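Local coordinates for protein multicopper oxidase type 1 (PDB 3G5W) that probably oxidises substrates at copper centres, as a two-domain, laccase-like multicopper oxidase whose subunits assemble as a trimer, at residues A201-G206 against M249-V254; I268-E273 against Y284-K289. All coordinates share one frame; numbering follows the deposited sequence.

Interaction 1. Residues A201-G206 against M249-V254. With C2O (Cu-O-Cu linkage), chain P; C1O (Cu-O linkage), chain H.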
# COMPACT_ATOMS: atom_id res chain seq x y z
N ALA A 201 -6.97 -4.86 0.51
CA ALA A 201 -6.39 -5.94 -0.30
C ALA A 201 -7.50 -6.94 -0.68
O ALA A 201 -7.77 -7.89 0.05
CB ALA A 201 -5.30 -6.64 0.47
N ILE A 202 -8.15 -6.70 -1.82
CA ILE A 202 -9.35 -7.45 -2.17
C ILE A 202 -8.99 -8.78 -2.82
O ILE A 202 -8.45 -8.82 -3.93
CB ILE A 202 -10.35 -6.64 -3.06
CG1 ILE A 202 -10.76 -5.32 -2.39
CG2 ILE A 202 -11.58 -7.49 -3.39
CD1 ILE A 202 -11.37 -5.47 -1.00
N HIS A 203 -9.32 -9.85 -2.11
CA HIS A 203 -9.00 -11.20 -2.53
C HIS A 203 -10.26 -11.98 -2.91
O HIS A 203 -11.24 -11.98 -2.17
CB HIS A 203 -8.22 -11.89 -1.40
CG HIS A 203 -7.99 -13.34 -1.66
ND1 HIS A 203 -7.35 -13.81 -2.79
CD2 HIS A 203 -8.34 -14.44 -0.94
CE1 HIS A 203 -7.31 -15.13 -2.76
NE2 HIS A 203 -7.90 -15.54 -1.65
N THR A 204 -10.24 -12.61 -4.09
CA THR A 204 -11.36 -13.44 -4.56
C THR A 204 -10.96 -14.92 -4.69
O THR A 204 -10.00 -15.25 -5.39
CB THR A 204 -11.92 -12.92 -5.93
OG1 THR A 204 -12.24 -11.52 -5.82
CG2 THR A 204 -13.19 -13.69 -6.35
N HIS A 205 -11.69 -15.79 -4.00
CA HIS A 205 -11.46 -17.24 -4.05
C HIS A 205 -11.94 -17.85 -5.36
O HIS A 205 -12.90 -17.37 -5.96
CB HIS A 205 -12.22 -17.93 -2.93
CG HIS A 205 -11.70 -17.65 -1.55
ND1 HIS A 205 -11.75 -18.58 -0.54
CD2 HIS A 205 -11.13 -16.54 -1.01
CE1 HIS A 205 -11.23 -18.06 0.56
NE2 HIS A 205 -10.85 -16.83 0.30
N GLY A 206 -11.26 -18.92 -5.79
CA GLY A 206 -11.71 -19.78 -6.89
C GLY A 206 -11.61 -19.26 -8.31
O GLY A 206 -12.00 -19.96 -9.26
N MET A 249 -15.68 -16.93 -1.41
CA MET A 249 -15.47 -15.69 -0.66
C MET A 249 -14.81 -14.64 -1.51
O MET A 249 -13.93 -14.93 -2.33
CB MET A 249 -14.59 -15.94 0.57
CG MET A 249 -15.14 -16.91 1.59
SD MET A 249 -16.81 -16.56 2.22
CE MET A 249 -16.64 -14.88 2.81
N ILE A 250 -15.25 -13.40 -1.33
CA ILE A 250 -14.47 -12.23 -1.72
C ILE A 250 -14.40 -11.33 -0.49
O ILE A 250 -15.42 -11.04 0.13
CB ILE A 250 -15.03 -11.51 -2.98
CG1 ILE A 250 -14.56 -10.05 -3.03
CG2 ILE A 250 -16.54 -11.60 -3.05
CD1 ILE A 250 -14.75 -9.42 -4.38
N HIS A 251 -13.19 -10.93 -0.12
CA HIS A 251 -12.98 -10.19 1.12
C HIS A 251 -11.66 -9.42 1.12
O HIS A 251 -10.74 -9.73 0.36
CB HIS A 251 -13.02 -11.14 2.33
CG HIS A 251 -11.89 -12.12 2.37
ND1 HIS A 251 -10.75 -11.92 3.11
CD2 HIS A 251 -11.72 -13.31 1.74
CE1 HIS A 251 -9.93 -12.94 2.95
NE2 HIS A 251 -10.49 -13.80 2.12
N ASP A 252 -11.59 -8.42 2.00
CA ASP A 252 -10.35 -7.71 2.26
C ASP A 252 -9.44 -8.69 2.99
O ASP A 252 -9.85 -9.33 3.97
CB ASP A 252 -10.63 -6.48 3.13
CG ASP A 252 -9.48 -5.50 3.14
OD1 ASP A 252 -8.32 -5.90 2.88
OD2 ASP A 252 -9.74 -4.32 3.41
N HIS A 253 -8.21 -8.82 2.50
CA HIS A 253 -7.25 -9.71 3.12
C HIS A 253 -6.44 -9.05 4.23
O HIS A 253 -5.59 -9.70 4.86
CB HIS A 253 -6.33 -10.38 2.09
CG HIS A 253 -5.88 -11.75 2.49
ND1 HIS A 253 -5.00 -11.96 3.53
CD2 HIS A 253 -6.19 -12.97 2.00
CE1 HIS A 253 -4.80 -13.26 3.67
NE2 HIS A 253 -5.50 -13.89 2.75
N VAL A 254 -6.67 -7.76 4.48
CA VAL A 254 -6.19 -7.20 5.75
C VAL A 254 -7.17 -7.59 6.84
O VAL A 254 -8.35 -7.20 6.84
CB VAL A 254 -5.74 -5.69 5.71
CG1 VAL A 254 -5.90 -5.04 4.33
CG2 VAL A 254 -6.30 -4.86 6.86
CU2 C2O P . -10.30 -15.82 1.96
CU3 C2O P . -5.28 -16.02 2.00
O1 C2O P . -7.96 -15.88 2.20
CU4 C1O H . -7.81 -17.30 -0.87
O3 C1O H . -7.63 -18.61 -3.36
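The His205 imidazole has Met249 CB centred over one face, 3.8 Å from the ring centroid in a CH-pi contact, while CU4 of the Cu-O group sits off toward the rim of the opposite face. At its edge, near the ring plane, comes His251 NE2; these two rings meet rim to rim because their NE2 atoms both bind CU2, each at 2.0 Å. His251 NE2 also lies in plane at the edge of the His203 ring, and His253 turns its own edge toward the face of His203 in an offset edge-to-face pair, planes at 68°. His203 NE2 binds CU4 at 1.9 Å and His253 NE2 binds CU3 at 2.3 Å. Histidine suits these places because one nitrogen can take a metal while the other is held by the protein: His203 ND1 bonds to Asp226 O, His205 ND1 to Asp72 of the second subunit, and His251 ND1 donates to Asp252 O from above the carbonyl plane (2.9 Å). With CG between the backbone N and the carbonyl carbon (chi1 66°), the His251 ring is placed with NE2 on CU2 and ND1 at Asp252 O.

The backbones form antiparallel strands, with His203 and His251 a hydrogen-bonded pair. On the face away from the metals, Ile202 CG2 packs on Ile250 CD1 at 3.8 Å. Asp252 OD1 accepts Ala201 N (2.9 Å) and Val254 N from opposite faces of its carboxylate, the second bond closing an Asx turn; His200 and His257 hold OD2. Two His-X-His motifs, 203-205 and 251-253, thus supply half of a histidine cage completed by His59, His61, His103 and His105 of the second subunit, the intersubunit trinuclear copper site of a two-domain multicopper oxidase.

Interaction 2. Residues I268-E273 against Y284-K289; sequences IMTTIE and YVWKDK
A buried hydroxyl-centred contact joins Thr271 and Glu273, on strand 269-274, to Tyr284 in the loop that follows. Tyr284 OH receives a hydrogen bond from Thr271 OG1 at 2.8 Å and gives one to Glu273 OE1 at 2.5 Å, using the anti lone pair of that oxygen; both partners lie at the edge of the phenol ring. Thr271 OG1 sits between its backbone N and carbonyl carbon (chi1 66°), a rotation that turns it to the phenol. Strand 269-274 belongs to the cupredoxin-type second domain, between strands 180-182 and 247-252, and the following loop lies beside it and makes a type I beta turn from Tyr284 to Lys287, in which Trp286 N lies over the centre of the Tyr284 ring, 3.7 Å above its plane. A phenylalanine in place of Tyr284 would probably leave Thr271 OG1 and Glu273 OE1 without their shared partner. Glu273 suits its place because its carboxylate has two oxygens to offer: OE2 forms a salt bridge with Arg181, while a water donates to both OE1 and Trp286 O. Thr270 OG1 lies in plane at the edge of the Trp286 indole, 3.3 Å from CH2, and its hydrogen-bond partner is Gln178 O.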
# COMPACT_ATOMS: atom_id res chain seq x y z
N ILE A 268 -15.42 -6.01 5.48
CA ILE A 268 -15.41 -6.03 4.01
C ILE A 268 -15.34 -7.48 3.50
O ILE A 268 -14.26 -8.06 3.36
CB ILE A 268 -14.28 -5.11 3.43
CG1 ILE A 268 -14.59 -3.64 3.79
CG2 ILE A 268 -14.16 -5.26 1.90
CD1 ILE A 268 -13.42 -2.66 3.60
N MET A 269 -16.51 -8.03 3.23
CA MET A 269 -16.65 -9.44 2.93
C MET A 269 -18.01 -9.71 2.27
O MET A 269 -19.04 -9.18 2.71
CB MET A 269 -16.50 -10.23 4.24
CG MET A 269 -16.73 -11.72 4.17
SD MET A 269 -15.72 -12.62 5.37
CE MET A 269 -16.20 -11.91 6.94
N THR A 270 -18.00 -10.51 1.21
CA THR A 270 -19.23 -11.10 0.67
C THR A 270 -18.91 -12.46 0.02
O THR A 270 -17.80 -12.98 0.19
CB THR A 270 -20.01 -10.13 -0.29
OG1 THR A 270 -21.30 -10.69 -0.57
CG2 THR A 270 -19.28 -9.88 -1.60
N THR A 271 -19.88 -13.04 -0.67
CA THR A 271 -19.65 -14.28 -1.42
C THR A 271 -20.10 -14.15 -2.86
O THR A 271 -20.92 -13.29 -3.19
CB THR A 271 -20.37 -15.50 -0.78
OG1 THR A 271 -21.79 -15.33 -0.88
CG2 THR A 271 -19.99 -15.66 0.68
N ILE A 272 -19.55 -15.01 -3.71
CA ILE A 272 -20.06 -15.24 -5.06
C ILE A 272 -20.82 -16.56 -5.03
O ILE A 272 -20.26 -17.59 -4.65
CB ILE A 272 -18.91 -15.33 -6.09
CG1 ILE A 272 -18.17 -13.99 -6.22
CG2 ILE A 272 -19.43 -15.82 -7.45
CD1 ILE A 272 -16.79 -14.11 -6.87
N GLU A 273 -22.09 -16.52 -5.44
CA GLU A 273 -22.96 -17.72 -5.48
C GLU A 273 -23.29 -18.11 -6.92
O GLU A 273 -23.92 -17.33 -7.64
CB GLU A 273 -24.28 -17.45 -4.73
CG GLU A 273 -24.15 -17.12 -3.25
CD GLU A 273 -25.48 -16.72 -2.60
OE1 GLU A 273 -25.54 -16.67 -1.35
OE2 GLU A 273 -26.46 -16.45 -3.33
N TYR A 284 -23.76 -23.24 5.24
CA TYR A 284 -23.70 -21.92 4.57
C TYR A 284 -24.42 -20.80 5.33
O TYR A 284 -25.63 -20.85 5.54
CB TYR A 284 -24.19 -22.01 3.12
CG TYR A 284 -24.03 -20.74 2.30
CD1 TYR A 284 -25.04 -20.30 1.45
CD2 TYR A 284 -22.86 -19.97 2.37
CE1 TYR A 284 -24.90 -19.14 0.69
CE2 TYR A 284 -22.70 -18.82 1.62
CZ TYR A 284 -23.72 -18.40 0.78
OH TYR A 284 -23.55 -17.25 0.05
N VAL A 285 -23.64 -19.79 5.71
CA VAL A 285 -24.11 -18.64 6.49
C VAL A 285 -25.33 -17.94 5.86
O VAL A 285 -26.19 -17.40 6.57
CB VAL A 285 -22.96 -17.60 6.71
CG1 VAL A 285 -22.44 -17.07 5.38
CG2 VAL A 285 -23.40 -16.45 7.64
N TRP A 286 -25.41 -17.98 4.53
CA TRP A 286 -26.43 -17.26 3.80
C TRP A 286 -27.45 -18.16 3.13
O TRP A 286 -28.08 -17.77 2.15
CB TRP A 286 -25.77 -16.33 2.78
CG TRP A 286 -25.35 -15.00 3.34
CD1 TRP A 286 -25.71 -14.45 4.55
CD2 TRP A 286 -24.55 -14.02 2.68
NE1 TRP A 286 -25.15 -13.20 4.68
CE2 TRP A 286 -24.44 -12.91 3.55
CE3 TRP A 286 -23.90 -13.97 1.43
CZ2 TRP A 286 -23.70 -11.77 3.21
CZ3 TRP A 286 -23.17 -12.84 1.11
CH2 TRP A 286 -23.08 -11.75 1.99
N LYS A 287 -27.65 -19.36 3.68
CA LYS A 287 -28.64 -20.29 3.14
C LYS A 287 -30.06 -19.71 3.18
O LYS A 287 -30.88 -20.01 2.32
CB LYS A 287 -28.57 -21.66 3.83
CG LYS A 287 -28.92 -21.68 5.31
CD LYS A 287 -28.82 -23.10 5.86
CE LYS A 287 -29.42 -23.22 7.26
NZ LYS A 287 -30.86 -23.63 7.23
N ASP A 288 -30.32 -18.85 4.17
CA ASP A 288 -31.65 -18.25 4.37
C ASP A 288 -31.69 -16.72 4.18
O ASP A 288 -32.60 -16.05 4.66
CB ASP A 288 -32.19 -18.61 5.75
CG ASP A 288 -32.54 -20.09 5.88
OD1 ASP A 288 -33.35 -20.58 5.06
OD2 ASP A 288 -32.00 -20.75 6.79
N LYS A 289 -30.69 -16.19 3.48
CA LYS A 289 -30.55 -14.75 3.29
C LYS A 289 -31.64 -14.19 2.37
O LYS A 289 -31.93 -14.75 1.31
CB LYS A 289 -29.17 -14.43 2.72
CG LYS A 289 -28.55 -13.13 3.24
CD LYS A 289 -28.56 -12.05 2.20
CE LYS A 289 -27.41 -11.07 2.42
NZ LYS A 289 -27.51 -10.25 3.66
O HOH W 1 -27.92 -16.34 -0.21

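Strand 247-252 connects the two contacts, with strand 200-204 along one edge and strand 269-274 along the other. Probable hydrogen bonds join 249-254 to 268-273, Ile250 O to Thr270 N at 2.8 Å and Asp252 N to Ile268 O at 3.0 Å, and Met249 CE packs on Met269 CG at 3.4 Å. The centres of the two interactions lie 14 Å apart. Interaction 1 holds copper directly, whereas interaction 2 lies further out: the side chain of Thr271 is about 10 Å from the bound Cu-O-Cu linkage. Thr271 nevertheless touches Met249, which belongs to interaction 1. Both contacts also meet the second subunit, interaction 1 through shared metals and interaction 2 through packing of Tyr284 and through backbone hydrogen bonds and packing of Val285.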